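Local atomic coordinates of ubiquitin-conjugating enzyme E2, putative (Trypanosoma cruzi, PDB entry 4DS2), a protein that probably acts as an E2 ubiquitin-conjugating enzyme, carrying activated ubiquitin as a thioester on the way to its transfer to substrates. Residues Pro36-Phe42 with Lys55-Asp61; Tyr50-Val56 with Tyr71-Phe77; Thr87-Val91 with Glu102-Cys106; Val94-Leu98 with Phe158-Val162. One frame throughout, in Å; residues are numbered along the deposited sequence.

Interaction 1: residues Pro36-Phe42 with Lys55-Asp61; sequences PHSTAIF and KVKAPAD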
loop_
_atom_site.group_PDB
_atom_site.type_symbol
_atom_site.label_atom_id
_atom_site.label_comp_id
_atom_site.label_asym_id
_atom_site.label_seq_id
_atom_site.Cartn_x
_atom_site.Cartn_y
_atom_site.Cartn_z
ATOM N N PRO A 36 -11.311 -9.476 9.175
ATOM C CA PRO A 36 -11.912 -9.193 7.864
ATOM C C PRO A 36 -11.738 -7.733 7.414
ATOM O O PRO A 36 -11.879 -7.465 6.222
ATOM C CB PRO A 36 -13.396 -9.472 8.104
ATOM C CG PRO A 36 -13.604 -9.075 9.530
ATOM C CD PRO A 36 -12.337 -9.490 10.242
ATOM N N HIS A 37 -11.448 -6.817 8.356
ATOM C CA HIS A 37 -11.264 -5.380 8.067
ATOM C C HIS A 37 -9.847 -5.001 7.717
ATOM O O HIS A 37 -9.609 -3.948 7.138
ATOM C CB HIS A 37 -11.754 -4.503 9.221
ATOM C CG HIS A 37 -11.822 -3.032 8.867
ATOM N ND1 HIS A 37 -12.811 -2.518 8.115
ATOM C CD2 HIS A 37 -10.957 -1.975 9.157
ATOM C CE1 HIS A 37 -12.608 -1.198 7.945
ATOM N NE2 HIS A 37 -11.470 -0.864 8.583
ATOM N N SER A 38 -8.890 -5.845 8.075
ATOM C CA SER A 38 -7.493 -5.582 7.757
ATOM C C SER A 38 -7.043 -6.366 6.526
ATOM O O SER A 38 -7.570 -7.428 6.188
ATOM C CB SER A 38 -6.579 -5.869 8.963
ATOM O OG SER A 38 -6.395 -4.694 9.733
ATOM N N THR A 39 -6.051 -5.795 5.875
ATOM C CA THR A 39 -5.468 -6.357 4.678
ATOM C C THR A 39 -4.328 -7.250 5.136
ATOM O O THR A 39 -3.657 -6.928 6.110
ATOM C CB THR A 39 -4.950 -5.230 3.770
ATOM O OG1 THR A 39 -3.544 -5.013 3.990
ATOM C CG2 THR A 39 -5.764 -3.883 4.052
ATOM N N ALA A 40 -4.129 -8.383 4.471
ATOM C CA ALA A 40 -3.130 -9.338 4.901
ATOM C C ALA A 40 -1.991 -9.300 3.883
ATOM O O ALA A 40 -2.217 -9.474 2.685
ATOM C CB ALA A 40 -3.750 -10.732 5.005
ATOM N N ILE A 41 -0.781 -9.020 4.360
ATOM C CA ILE A 41 0.432 -9.173 3.553
ATOM C C ILE A 41 0.886 -10.602 3.817
ATOM O O ILE A 41 1.105 -10.962 4.970
ATOM C CB ILE A 41 1.566 -8.190 3.973
ATOM C CG1 ILE A 41 1.046 -6.747 4.143
ATOM C CG2 ILE A 41 2.704 -8.203 2.951
ATOM C CD1 ILE A 41 2.018 -5.743 4.779
ATOM N N PHE A 42 1.014 -11.411 2.761
ATOM C CA PHE A 42 1.338 -12.853 2.880
ATOM C C PHE A 42 2.619 -13.345 2.136
ATOM O O PHE A 42 3.002 -14.507 2.280
ATOM C CB PHE A 42 0.135 -13.705 2.458
ATOM C CG PHE A 42 -0.161 -13.670 0.980
ATOM C CD1 PHE A 42 -0.958 -12.666 0.439
ATOM C CD2 PHE A 42 0.358 -14.652 0.125
ATOM C CE1 PHE A 42 -1.221 -12.618 -0.930
ATOM C CE2 PHE A 42 0.094 -14.619 -1.239
ATOM C CZ PHE A 42 -0.694 -13.599 -1.768
ATOM N N LYS A 55 3.114 -9.335 -1.830
ATOM C CA LYS A 55 1.810 -9.850 -2.274
ATOM C C LYS A 55 0.819 -9.721 -1.128
ATOM O O LYS A 55 1.135 -9.997 0.023
ATOM C CB LYS A 55 1.899 -11.289 -2.743
ATOM C CG LYS A 55 2.841 -11.484 -3.933
ATOM C CD LYS A 55 2.674 -12.866 -4.571
ATOM C CE LYS A 55 3.805 -13.280 -5.501
ATOM N NZ LYS A 55 3.701 -14.745 -5.765
ATOM N N VAL A 56 -0.363 -9.219 -1.450
ATOM C CA VAL A 56 -1.312 -8.744 -0.435
ATOM C C VAL A 56 -2.706 -9.185 -0.815
ATOM O O VAL A 56 -3.012 -9.332 -2.003
ATOM C CB VAL A 56 -1.270 -7.196 -0.318
ATOM C CG1 VAL A 56 -2.351 -6.688 0.614
ATOM C CG2 VAL A 56 0.105 -6.708 0.148
ATOM N N LYS A 57 -3.547 -9.400 0.196
ATOM C CA LYS A 57 -5.015 -9.453 0.001
ATOM C C LYS A 57 -5.605 -8.208 0.615
ATOM O O LYS A 57 -5.214 -7.819 1.708
ATOM C CB LYS A 57 -5.620 -10.679 0.675
ATOM C CG LYS A 57 -5.094 -12.010 0.133
ATOM C CD LYS A 57 -5.585 -12.290 -1.280
ATOM C CE LYS A 57 -4.691 -13.301 -1.978
ATOM N NZ LYS A 57 -4.824 -14.663 -1.402
ATOM N N ALA A 58 -6.535 -7.569 -0.086
ATOM C CA ALA A 58 -7.380 -6.556 0.557
ATOM C C ALA A 58 -8.326 -7.223 1.576
ATOM O O ALA A 58 -8.522 -8.452 1.537
ATOM C CB ALA A 58 -8.160 -5.772 -0.474
ATOM N N PRO A 59 -8.909 -6.422 2.503
ATOM C CA PRO A 59 -9.887 -6.930 3.478
ATOM C C PRO A 59 -11.118 -7.557 2.798
ATOM O O PRO A 59 -11.581 -7.027 1.782
ATOM C CB PRO A 59 -10.324 -5.655 4.221
ATOM C CG PRO A 59 -9.272 -4.645 3.960
ATOM C CD PRO A 59 -8.814 -4.951 2.571
ATOM N N ALA A 60 -11.649 -8.652 3.364
ATOM C CA ALA A 60 -12.931 -9.253 2.909
ATOM C C ALA A 60 -14.070 -8.214 3.011
ATOM O O ALA A 60 -14.985 -8.167 2.176
ATOM C CB ALA A 60 -13.260 -10.486 3.729
ATOM N N ASP A 61 -13.990 -7.416 4.081
ATOM C CA ASP A 61 -14.664 -6.101 4.272
ATOM C C ASP A 61 -14.911 -5.229 3.027
ATOM O O ASP A 61 -15.967 -4.632 2.918
ATOM C CB ASP A 61 -13.767 -5.258 5.205
ATOM C CG ASP A 61 -14.524 -4.554 6.297
ATOM O OD1 ASP A 61 -15.153 -5.244 7.147
ATOM O OD2 ASP A 61 -14.417 -3.304 6.332
#

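Interaction 2: residues Tyr50-Val56 with Tyr71-Phe77; sequences YNWILKV and YQLSVLF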
loop_
_atom_site.group_PDB
_atom_site.type_symbol
_atom_site.label_atom_id
_atom_site.label_comp_id
_atom_site.label_asym_id
_atom_site.label_seq_id
_atom_site.Cartn_x
_atom_site.Cartn_y
_atom_site.Cartn_z
ATOM N N TYR A 50 16.600 -2.415 -1.044
ATOM C CA TYR A 50 15.970 -1.139 -1.378
ATOM C C TYR A 50 14.678 -1.284 -2.126
ATOM O O TYR A 50 13.962 -0.298 -2.340
ATOM C CB TYR A 50 16.936 -0.288 -2.214
ATOM C CG TYR A 50 18.119 0.143 -1.376
ATOM C CD1 TYR A 50 18.041 1.275 -0.560
ATOM C CD2 TYR A 50 19.262 -0.639 -1.317
ATOM C CE1 TYR A 50 19.100 1.643 0.232
ATOM C CE2 TYR A 50 20.322 -0.288 -0.520
ATOM C CZ TYR A 50 20.235 0.854 0.246
ATOM O OH TYR A 50 21.302 1.204 1.004
ATOM N N ASN A 51 14.344 -2.522 -2.459
ATOM C CA ASN A 51 13.202 -2.796 -3.219
ATOM C C ASN A 51 12.510 -4.050 -2.690
ATOM O O ASN A 51 13.017 -5.175 -2.807
ATOM C CB ASN A 51 13.656 -2.926 -4.634
ATOM C CG ASN A 51 12.657 -2.375 -5.554
ATOM O OD1 ASN A 51 11.492 -2.821 -5.567
ATOM N ND2 ASN A 51 13.054 -1.326 -6.266
ATOM N N TRP A 52 11.361 -3.849 -2.049
ATOM C CA TRP A 52 10.607 -4.970 -1.514
ATOM C C TRP A 52 9.387 -5.157 -2.340
ATOM O O TRP A 52 8.602 -4.263 -2.448
ATOM C CB TRP A 52 10.159 -4.732 -0.086
ATOM C CG TRP A 52 11.195 -4.310 0.930
ATOM C CD1 TRP A 52 12.575 -4.166 0.779
ATOM C CD2 TRP A 52 10.932 -4.021 2.336
ATOM N NE1 TRP A 52 13.156 -3.793 1.957
ATOM C CE2 TRP A 52 12.218 -3.699 2.936
ATOM C CE3 TRP A 52 9.789 -4.009 3.132
ATOM C CZ2 TRP A 52 12.335 -3.366 4.278
ATOM C CZ3 TRP A 52 9.912 -3.672 4.485
ATOM C CH2 TRP A 52 11.169 -3.363 5.042
ATOM N N ILE A 53 9.246 -6.331 -2.943
ATOM C CA ILE A 53 8.039 -6.734 -3.673
ATOM C C ILE A 53 7.148 -7.521 -2.701
ATOM O O ILE A 53 7.586 -8.505 -2.093
ATOM C CB ILE A 53 8.380 -7.619 -4.900
ATOM C CG1 ILE A 53 9.472 -6.944 -5.778
ATOM C CG2 ILE A 53 7.105 -7.930 -5.712
ATOM C CD1 ILE A 53 10.900 -7.379 -5.526
ATOM N N LEU A 54 5.917 -7.062 -2.531
ATOM C CA LEU A 54 4.941 -7.703 -1.646
ATOM C C LEU A 54 3.727 -8.296 -2.419
ATOM O O LEU A 54 3.366 -7.803 -3.490
ATOM C CB LEU A 54 4.400 -6.686 -0.641
ATOM C CG LEU A 54 5.292 -5.848 0.278
ATOM C CD1 LEU A 54 4.351 -5.065 1.197
ATOM C CD2 LEU A 54 6.257 -6.682 1.095
ATOM N N LYS A 55 3.114 -9.335 -1.830
ATOM C CA LYS A 55 1.810 -9.850 -2.274
ATOM C C LYS A 55 0.819 -9.721 -1.128
ATOM O O LYS A 55 1.135 -9.997 0.023
ATOM C CB LYS A 55 1.899 -11.289 -2.743
ATOM C CG LYS A 55 2.841 -11.484 -3.933
ATOM C CD LYS A 55 2.674 -12.866 -4.571
ATOM C CE LYS A 55 3.805 -13.280 -5.501
ATOM N NZ LYS A 55 3.701 -14.745 -5.765
ATOM N N VAL A 56 -0.363 -9.219 -1.450
ATOM C CA VAL A 56 -1.312 -8.744 -0.435
ATOM C C VAL A 56 -2.706 -9.185 -0.815
ATOM O O VAL A 56 -3.012 -9.332 -2.003
ATOM C CB VAL A 56 -1.270 -7.196 -0.318
ATOM C CG1 VAL A 56 -2.351 -6.688 0.614
ATOM C CG2 VAL A 56 0.105 -6.708 0.148
ATOM N N TYR A 71 -2.995 -8.681 -4.702
ATOM C CA TYR A 71 -2.495 -7.387 -5.141
ATOM C C TYR A 71 -1.000 -7.365 -4.912
ATOM O O TYR A 71 -0.532 -7.673 -3.821
ATOM C CB TYR A 71 -3.128 -6.244 -4.352
ATOM C CG TYR A 71 -4.582 -6.012 -4.658
ATOM C CD1 TYR A 71 -5.567 -6.757 -4.029
ATOM C CD2 TYR A 71 -4.977 -5.039 -5.572
ATOM C CE1 TYR A 71 -6.905 -6.552 -4.306
ATOM C CE2 TYR A 71 -6.315 -4.818 -5.850
ATOM C CZ TYR A 71 -7.276 -5.575 -5.207
ATOM O OH TYR A 71 -8.603 -5.362 -5.493
ATOM N N GLN A 72 -0.259 -6.979 -5.938
ATOM C CA GLN A 72 1.162 -6.886 -5.831
ATOM C C GLN A 72 1.627 -5.454 -5.715
ATOM O O GLN A 72 1.182 -4.582 -6.477
ATOM C CB GLN A 72 1.807 -7.500 -7.063
ATOM C CG GLN A 72 2.091 -8.974 -6.882
ATOM C CD GLN A 72 2.294 -9.648 -8.181
ATOM O OE1 GLN A 72 1.355 -9.837 -8.959
ATOM N NE2 GLN A 72 3.526 -10.014 -8.439
ATOM N N LEU A 73 2.566 -5.235 -4.785
ATOM C CA LEU A 73 3.128 -3.904 -4.542
ATOM C C LEU A 73 4.626 -3.917 -4.580
ATOM O O LEU A 73 5.234 -4.982 -4.502
ATOM C CB LEU A 73 2.688 -3.401 -3.189
ATOM C CG LEU A 73 1.186 -3.251 -3.047
ATOM C CD1 LEU A 73 0.694 -4.104 -1.889
ATOM C CD2 LEU A 73 0.806 -1.791 -2.914
ATOM N N SER A 74 5.200 -2.716 -4.734
ATOM C CA SER A 74 6.640 -2.440 -4.614
ATOM C C SER A 74 6.828 -1.376 -3.572
ATOM O O SER A 74 6.216 -0.309 -3.657
ATOM C CB SER A 74 7.242 -1.860 -5.905
ATOM O OG SER A 74 7.223 -2.806 -6.945
ATOM N N VAL A 75 7.700 -1.660 -2.607
ATOM C CA VAL A 75 8.198 -0.665 -1.672
ATOM C C VAL A 75 9.638 -0.324 -2.042
ATOM O O VAL A 75 10.526 -1.162 -1.892
ATOM C CB VAL A 75 8.141 -1.209 -0.247
ATOM C CG1 VAL A 75 8.555 -0.136 0.751
ATOM C CG2 VAL A 75 6.758 -1.775 0.037
ATOM N N LEU A 76 9.848 0.892 -2.536
ATOM C CA LEU A 76 11.152 1.395 -2.914
ATOM C C LEU A 76 11.733 2.380 -1.868
ATOM O O LEU A 76 11.103 3.370 -1.499
ATOM C CB LEU A 76 11.037 2.069 -4.280
ATOM C CG LEU A 76 12.215 2.849 -4.910
ATOM C CD1 LEU A 76 13.605 2.217 -4.686
ATOM C CD2 LEU A 76 11.919 3.031 -6.412
ATOM N N PHE A 77 12.936 2.069 -1.382
ATOM C CA PHE A 77 13.637 2.892 -0.422
ATOM C C PHE A 77 14.712 3.749 -1.077
ATOM O O PHE A 77 15.063 3.539 -2.253
ATOM C CB PHE A 77 14.313 2.026 0.613
ATOM C CG PHE A 77 13.362 1.327 1.525
ATOM C CD1 PHE A 77 12.699 0.181 1.102
ATOM C CD2 PHE A 77 13.151 1.786 2.804
ATOM C CE1 PHE A 77 11.840 -0.501 1.955
ATOM C CE2 PHE A 77 12.284 1.124 3.666
ATOM C CZ PHE A 77 11.647 -0.037 3.250
#

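Interaction 3: residues Thr87-Val91 with Glu102-Cys106; sequences TVRFV and EGGIC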
loop_
_atom_site.group_PDB
_atom_site.type_symbol
_atom_site.label_atom_id
_atom_site.label_comp_id
_atom_site.label_asym_id
_atom_site.label_seq_id
_atom_site.Cartn_x
_atom_site.Cartn_y
_atom_site.Cartn_z
ATOM N N THR A 87 8.550 4.674 -1.013
ATOM C CA THR A 87 7.446 4.896 -1.907
ATOM C C THR A 87 6.754 3.562 -2.048
ATOM O O THR A 87 7.395 2.530 -2.244
ATOM C CB THR A 87 7.971 5.413 -3.268
ATOM O OG1 THR A 87 8.304 6.787 -3.117
ATOM C CG2 THR A 87 6.948 5.283 -4.397
ATOM N N VAL A 88 5.439 3.571 -1.915
ATOM C CA VAL A 88 4.631 2.404 -2.297
ATOM C C VAL A 88 4.039 2.625 -3.704
ATOM O O VAL A 88 3.715 3.774 -4.084
ATOM C CB VAL A 88 3.566 2.108 -1.230
ATOM C CG1 VAL A 88 2.759 0.843 -1.530
ATOM C CG2 VAL A 88 4.256 1.968 0.134
ATOM N N ARG A 89 3.967 1.527 -4.468
ATOM C CA ARG A 89 3.478 1.516 -5.842
ATOM C C ARG A 89 2.672 0.256 -6.027
ATOM O O ARG A 89 3.052 -0.778 -5.506
ATOM C CB ARG A 89 4.653 1.504 -6.798
ATOM C CG ARG A 89 4.400 1.985 -8.225
ATOM C CD ARG A 89 5.712 2.444 -8.866
ATOM N NE ARG A 89 5.644 2.599 -10.331
ATOM C CZ ARG A 89 5.680 3.766 -11.004
ATOM N NH1 ARG A 89 5.762 4.934 -10.367
ATOM N NH2 ARG A 89 5.623 3.777 -12.342
ATOM N N PHE A 90 1.547 0.320 -6.725
ATOM C CA PHE A 90 0.817 -0.916 -7.052
ATOM C C PHE A 90 1.366 -1.451 -8.337
ATOM O O PHE A 90 1.432 -0.686 -9.314
ATOM C CB PHE A 90 -0.683 -0.660 -7.142
ATOM C CG PHE A 90 -1.299 -0.448 -5.803
ATOM C CD1 PHE A 90 -1.187 0.780 -5.162
ATOM C CD2 PHE A 90 -1.918 -1.494 -5.127
ATOM C CE1 PHE A 90 -1.719 0.960 -3.899
ATOM C CE2 PHE A 90 -2.463 -1.301 -3.871
ATOM C CZ PHE A 90 -2.364 -0.082 -3.260
ATOM N N VAL A 91 1.801 -2.721 -8.327
ATOM C CA VAL A 91 2.174 -3.407 -9.553
ATOM C C VAL A 91 0.894 -3.900 -10.231
ATOM O O VAL A 91 0.777 -3.790 -11.438
ATOM C CB VAL A 91 3.114 -4.605 -9.326
ATOM C CG1 VAL A 91 3.310 -5.382 -10.630
ATOM C CG2 VAL A 91 4.451 -4.146 -8.750
ATOM N N GLU A 102 -0.301 4.279 -13.574
ATOM C CA GLU A 102 1.081 3.775 -13.426
ATOM C C GLU A 102 1.239 2.930 -12.140
ATOM O O GLU A 102 2.207 2.179 -12.005
ATOM C CB GLU A 102 2.118 4.915 -13.478
ATOM C CG GLU A 102 2.491 5.285 -14.900
ATOM C CD GLU A 102 3.473 6.447 -15.038
ATOM O OE1 GLU A 102 3.869 7.040 -14.003
ATOM O OE2 GLU A 102 3.843 6.761 -16.210
ATOM N N GLY A 103 0.269 3.033 -11.231
ATOM C CA GLY A 103 0.383 2.471 -9.878
ATOM C C GLY A 103 0.913 3.442 -8.816
ATOM O O GLY A 103 1.169 3.019 -7.685
ATOM N N GLY A 104 1.057 4.724 -9.175
ATOM C CA GLY A 104 1.570 5.758 -8.286
ATOM C C GLY A 104 0.583 6.175 -7.200
ATOM O O GLY A 104 -0.622 6.089 -7.384
ATOM N N ILE A 105 1.110 6.582 -6.054
ATOM C CA ILE A 105 0.332 7.325 -5.081
ATOM C C ILE A 105 1.035 8.667 -4.771
ATOM O O ILE A 105 2.271 8.834 -4.931
ATOM C CB ILE A 105 0.081 6.530 -3.780
ATOM C CG1 ILE A 105 1.383 6.378 -2.988
ATOM C CG2 ILE A 105 -0.593 5.188 -4.062
ATOM C CD1 ILE A 105 1.272 5.577 -1.707
ATOM N N CYS A 106 0.220 9.622 -4.342
ATOM C CA CYS A 106 0.682 10.920 -3.930
ATOM C C CYS A 106 1.602 10.722 -2.737
ATOM O O CYS A 106 1.282 9.940 -1.832
ATOM C CB CYS A 106 -0.516 11.763 -3.535
ATOM S SG CYS A 106 -0.111 13.475 -3.181
#

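Interaction 4: residues Val94-Leu98 with Phe158-Val162; sequences VYSPL and FAARV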
loop_
_atom_site.group_PDB
_atom_site.type_symbol
_atom_site.label_atom_id
_atom_site.label_comp_id
_atom_site.label_asym_id
_atom_site.label_seq_id
_atom_site.Cartn_x
_atom_site.Cartn_y
_atom_site.Cartn_z
ATOM N N VAL A 94 -5.260 -1.068 -10.067
ATOM C CA VAL A 94 -6.276 -0.817 -9.035
ATOM C C VAL A 94 -7.069 0.427 -9.485
ATOM O O VAL A 94 -6.469 1.505 -9.727
ATOM C CB VAL A 94 -5.653 -0.559 -7.629
ATOM C CG1 VAL A 94 -6.750 -0.387 -6.571
ATOM C CG2 VAL A 94 -4.702 -1.686 -7.243
ATOM N N TYR A 95 -8.395 0.270 -9.663
ATOM C CA TYR A 95 -9.228 1.422 -9.968
ATOM C C TYR A 95 -9.475 2.133 -8.633
ATOM O O TYR A 95 -9.974 1.550 -7.688
ATOM C CB TYR A 95 -10.522 1.028 -10.692
ATOM C CG TYR A 95 -11.355 2.211 -11.158
ATOM C CD1 TYR A 95 -10.950 2.976 -12.247
ATOM C CD2 TYR A 95 -12.536 2.585 -10.486
ATOM C CE1 TYR A 95 -11.701 4.074 -12.670
ATOM C CE2 TYR A 95 -13.305 3.677 -10.906
ATOM C CZ TYR A 95 -12.884 4.430 -12.000
ATOM O OH TYR A 95 -13.608 5.530 -12.450
ATOM N N SER A 96 -9.076 3.403 -8.563
ATOM C CA SER A 96 -9.118 4.165 -7.326
ATOM C C SER A 96 -8.857 5.639 -7.591
ATOM O O SER A 96 -8.090 5.981 -8.511
ATOM C CB SER A 96 -8.052 3.641 -6.366
ATOM O OG SER A 96 -7.748 4.590 -5.355
ATOM N N PRO A 97 -9.459 6.518 -6.752
ATOM C CA PRO A 97 -9.087 7.943 -6.747
ATOM C C PRO A 97 -7.652 8.213 -6.257
ATOM O O PRO A 97 -7.084 9.267 -6.555
ATOM C CB PRO A 97 -10.070 8.559 -5.742
ATOM C CG PRO A 97 -11.021 7.471 -5.315
ATOM C CD PRO A 97 -10.379 6.185 -5.640
ATOM N N LEU A 98 -7.093 7.264 -5.503
ATOM C CA LEU A 98 -5.797 7.481 -4.815
ATOM C C LEU A 98 -4.574 6.871 -5.611
ATOM O O LEU A 98 -3.398 7.182 -5.343
ATOM C CB LEU A 98 -5.906 7.016 -3.333
ATOM C CG LEU A 98 -6.966 7.653 -2.383
ATOM C CD1 LEU A 98 -7.199 6.764 -1.158
ATOM C CD2 LEU A 98 -6.600 9.053 -1.921
ATOM N N PHE A 158 -19.504 2.575 -9.192
ATOM C CA PHE A 158 -18.049 2.534 -8.862
ATOM C C PHE A 158 -17.622 1.170 -8.281
ATOM O O PHE A 158 -16.549 0.652 -8.612
ATOM C CB PHE A 158 -17.671 3.674 -7.875
ATOM C CG PHE A 158 -16.274 3.556 -7.286
ATOM C CD1 PHE A 158 -16.037 2.771 -6.170
ATOM C CD2 PHE A 158 -15.206 4.255 -7.839
ATOM C CE1 PHE A 158 -14.763 2.657 -5.649
ATOM C CE2 PHE A 158 -13.937 4.157 -7.303
ATOM C CZ PHE A 158 -13.713 3.348 -6.216
ATOM N N ALA A 159 -18.466 0.606 -7.418
ATOM C CA ALA A 159 -18.268 -0.746 -6.862
ATOM C C ALA A 159 -18.194 -1.829 -7.951
ATOM O O ALA A 159 -17.234 -2.616 -7.982
ATOM C CB ALA A 159 -19.385 -1.088 -5.888
ATOM N N ALA A 160 -19.210 -1.874 -8.827
ATOM C CA ALA A 160 -19.274 -2.875 -9.925
ATOM C C ALA A 160 -18.044 -2.786 -10.809
ATOM O O ALA A 160 -17.565 -3.782 -11.336
ATOM C CB ALA A 160 -20.532 -2.679 -10.770
ATOM N N ARG A 161 -17.549 -1.567 -10.957
ATOM C CA ARG A 161 -16.350 -1.275 -11.749
ATOM C C ARG A 161 -15.044 -1.760 -11.079
ATOM O O ARG A 161 -14.122 -2.172 -11.786
ATOM C CB ARG A 161 -16.307 0.224 -12.066
ATOM C CG ARG A 161 -15.107 0.677 -12.848
ATOM C CD ARG A 161 -15.232 2.165 -13.188
ATOM N NE ARG A 161 -16.269 2.460 -14.190
ATOM C CZ ARG A 161 -16.380 3.635 -14.819
ATOM N NH1 ARG A 161 -15.542 4.628 -14.536
ATOM N NH2 ARG A 161 -17.325 3.827 -15.728
ATOM N N VAL A 162 -14.966 -1.719 -9.745
ATOM C CA VAL A 162 -13.797 -2.234 -9.039
ATOM C C VAL A 162 -13.688 -3.751 -9.245
ATOM O O VAL A 162 -12.583 -4.284 -9.467
ATOM C CB VAL A 162 -13.792 -1.891 -7.521
ATOM C CG1 VAL A 162 -12.748 -2.716 -6.763
ATOM C CG2 VAL A 162 -13.564 -0.411 -7.311
#

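Interaction 1: residues Pro36-Phe42 with Lys55-Asp61
The antiparallel hairpin that opens the E2 sheet brings Ala40 and Lys57 together as a hydrogen-bonded pair, with Ile41 and Val56 the non-hydrogen-bonded pair beside it. Lys57 N gives Ala40 O a nearly straight bond of 2.8 Å (167°), and Ala40 N returns one to Lys57 O; Phe42 N to Lys55 O continues the ladder. On the face bearing Ala40 and Lys57, the Phe42 ring is laid against the other strand by a chi1 of 70°, which sets CG between the backbone N and the carbonyl carbon. Lys55 CB sits over one ring face, 3.6 Å from Phe42 CZ, while Lys57, bent at chi2 and chi4, swings NZ to 4.6 Å from the Phe42 ring centroid in an off-centre cation-pi contact. Past the strands, Pro59 packs alongside Thr39, its CD 3.6 Å from Thr39 CG2. Asp61 N then grips Pro36 O (3.0 Å), and a His-carboxylate hydrogen bond from His37 ND1 reaches Asp61 OD2 from above the carboxylate plane, the ring nearly perpendicular to it (87°). Ile41 and Val56 face helix 120-132, touching Ile124 and Leu128; across strand 51-57 lies strand 70-76, where Phe42 and Lys57 both meet Thr70.

Interaction 2: residues Tyr50-Val56 with Tyr71-Phe77
Trp52 and Phe77 form the aromatic end of the apolar face shared by strands 51-56 and 71-76. Phe77 CE1 stands over the centre of one indole face, 3.4 Å from Trp52 CE2, with the phenyl plane turned 44° against the five-membered ring, so the rings meet obliquely. The polar end of the indole, NE1, is satisfied by Ile49 O. Along the same face Trp52 CB meets Val75 CB at 4.1 Å, and Leu54 CD1 reaches Val75 CG2. With CG1 anti to the backbone N (chi1 174°), Val56 CG2 lies beside that N and faces Leu73 CD1. Trp52 and Val75 are joined by a reciprocal pair of bonds, that from Val75 N to Trp52 O (2.8 Å) being almost straight at 177° and in the carbonyl plane. Leu54 with Leu73 and Val56 with Tyr71 repeat the pattern, and Phe77 N to Tyr50 O ends the ladder. On the other face Lys55 and Gln72 run side by side, their CG atoms 3.9 Å apart. The pair is therefore two-sided: the ladder satisfies the inward-facing N-H and C=O groups of the two strands, between an apolar layer, packed on helices 11-27 and 120-132, and a mixed, more polar and more exposed one.

Interaction 3: residues Thr87-Val91 with Glu102-Cys106
Arg89 lies across the loop 102-106, and its side chain follows the loop, touching at CB and CG and again, loosely, at the guanidinium. CB is 3.9 Å from Gly103 O, and CG comes closer to the same oxygen, at 3.4 Å. With CG anti to the backbone N (chi1 -159°) and the chain extended as far as NE, the guanidinium is carried out over Glu102. There Glu102 O lies over one face of the flat group, 3.8 Å from both NE and NH2 of Arg89. The carboxylate atom Glu102 OE1 stands 4.1 Å from Arg89 NH2, too far for a salt bridge. On the backbone, Phe90 N donates to Gly103 O at 2.9 Å, in the carbonyl plane and on a lone pair. At the positive phi of Gly103 (93°) a CB would be jammed against the preceding carbonyl oxygen and run into Phe90 O, so the close approach of strand and loop depends on the missing side chain. Further on, Ile105 points back at the strand: CG1 is 3.7 Å from Val88 O, and CD1 touches Val88 CB. Cys106, at the end of this segment, is by its place in the E2 fold probably the active-site cysteine. One directed main-chain bond and the apolar contacts of Ile105 with Val88 and Phe90 thus fasten this loop to the sheet edge, while the Arg89-Glu102 attraction, between two exposed side chains, probably adds only a modest electrostatic contribution.

Interaction 4: residues Val94-Leu98 with Phe158-Val162
Tyr95, in the irregular loop 94-98, approaches the last turn of helix 155-162 most closely at Val162, their CA atoms 5.9 Å apart. From there its side chain carries nearly all of the contact. CG is anti to the backbone N (chi1 -174°), which sends the ring out toward the helix, where Arg161 covers one face and Phe158 meets the edge. Arg161 CD sits over that face, offset toward the rim, 3.3 Å from Tyr95 CE2; its CH-pi contact to the ring centroid measures 3.7 Å. A bend at chi3 (-70°) then turns the guanidinium toward the hydroxyl end of the phenol, so that NH1 donates to Tyr95 OH at 3.0 Å. The hydroxyl lies in the guanidinium plane, at its edge, and that plane is turned 73° from the phenol ring. Phe158 CD2 is 3.7 Å from Tyr95 CE2, and the two rings meet obliquely. Val162 CG2 is also near the ring edge, while Pro97 CD brushes Phe158 CZ at 4.4 Å. The loop is shaped locally by an ST turn in which Ser96 OG accepts from Leu98 N. Helix 145-153 packs against most of the cluster: Tyr150 touches Tyr95 and makes a cation-pi contact with Arg161, and Leu151 packs on Phe158. Tyr64 bonds through its hydroxyl to Tyr95 O and also touches Val162, so it meets both the loop and the C-terminal helix.

From the N terminus, interaction 1 closes the hairpin of strands 40-46 and 51-57 together with its flanking loops, and interaction 2 pairs the same middle strand with 70-76. The two cross along the chain and share Lys55 and Val56. Interaction 3 follows in series: strand 87-90 completes the meander against 70-76, where Gln72 O lies 2.7 Å from Val91 N, and the loop after it folds back onto that edge. Interaction 4 begins within this loop, crossing interaction 3, and spans about sixty residues to helix 155-162. Leu98 O meets Ile105 CG2, and Val94 meets Tyr71, so the C-terminal helix is linked through the loop to the sheet.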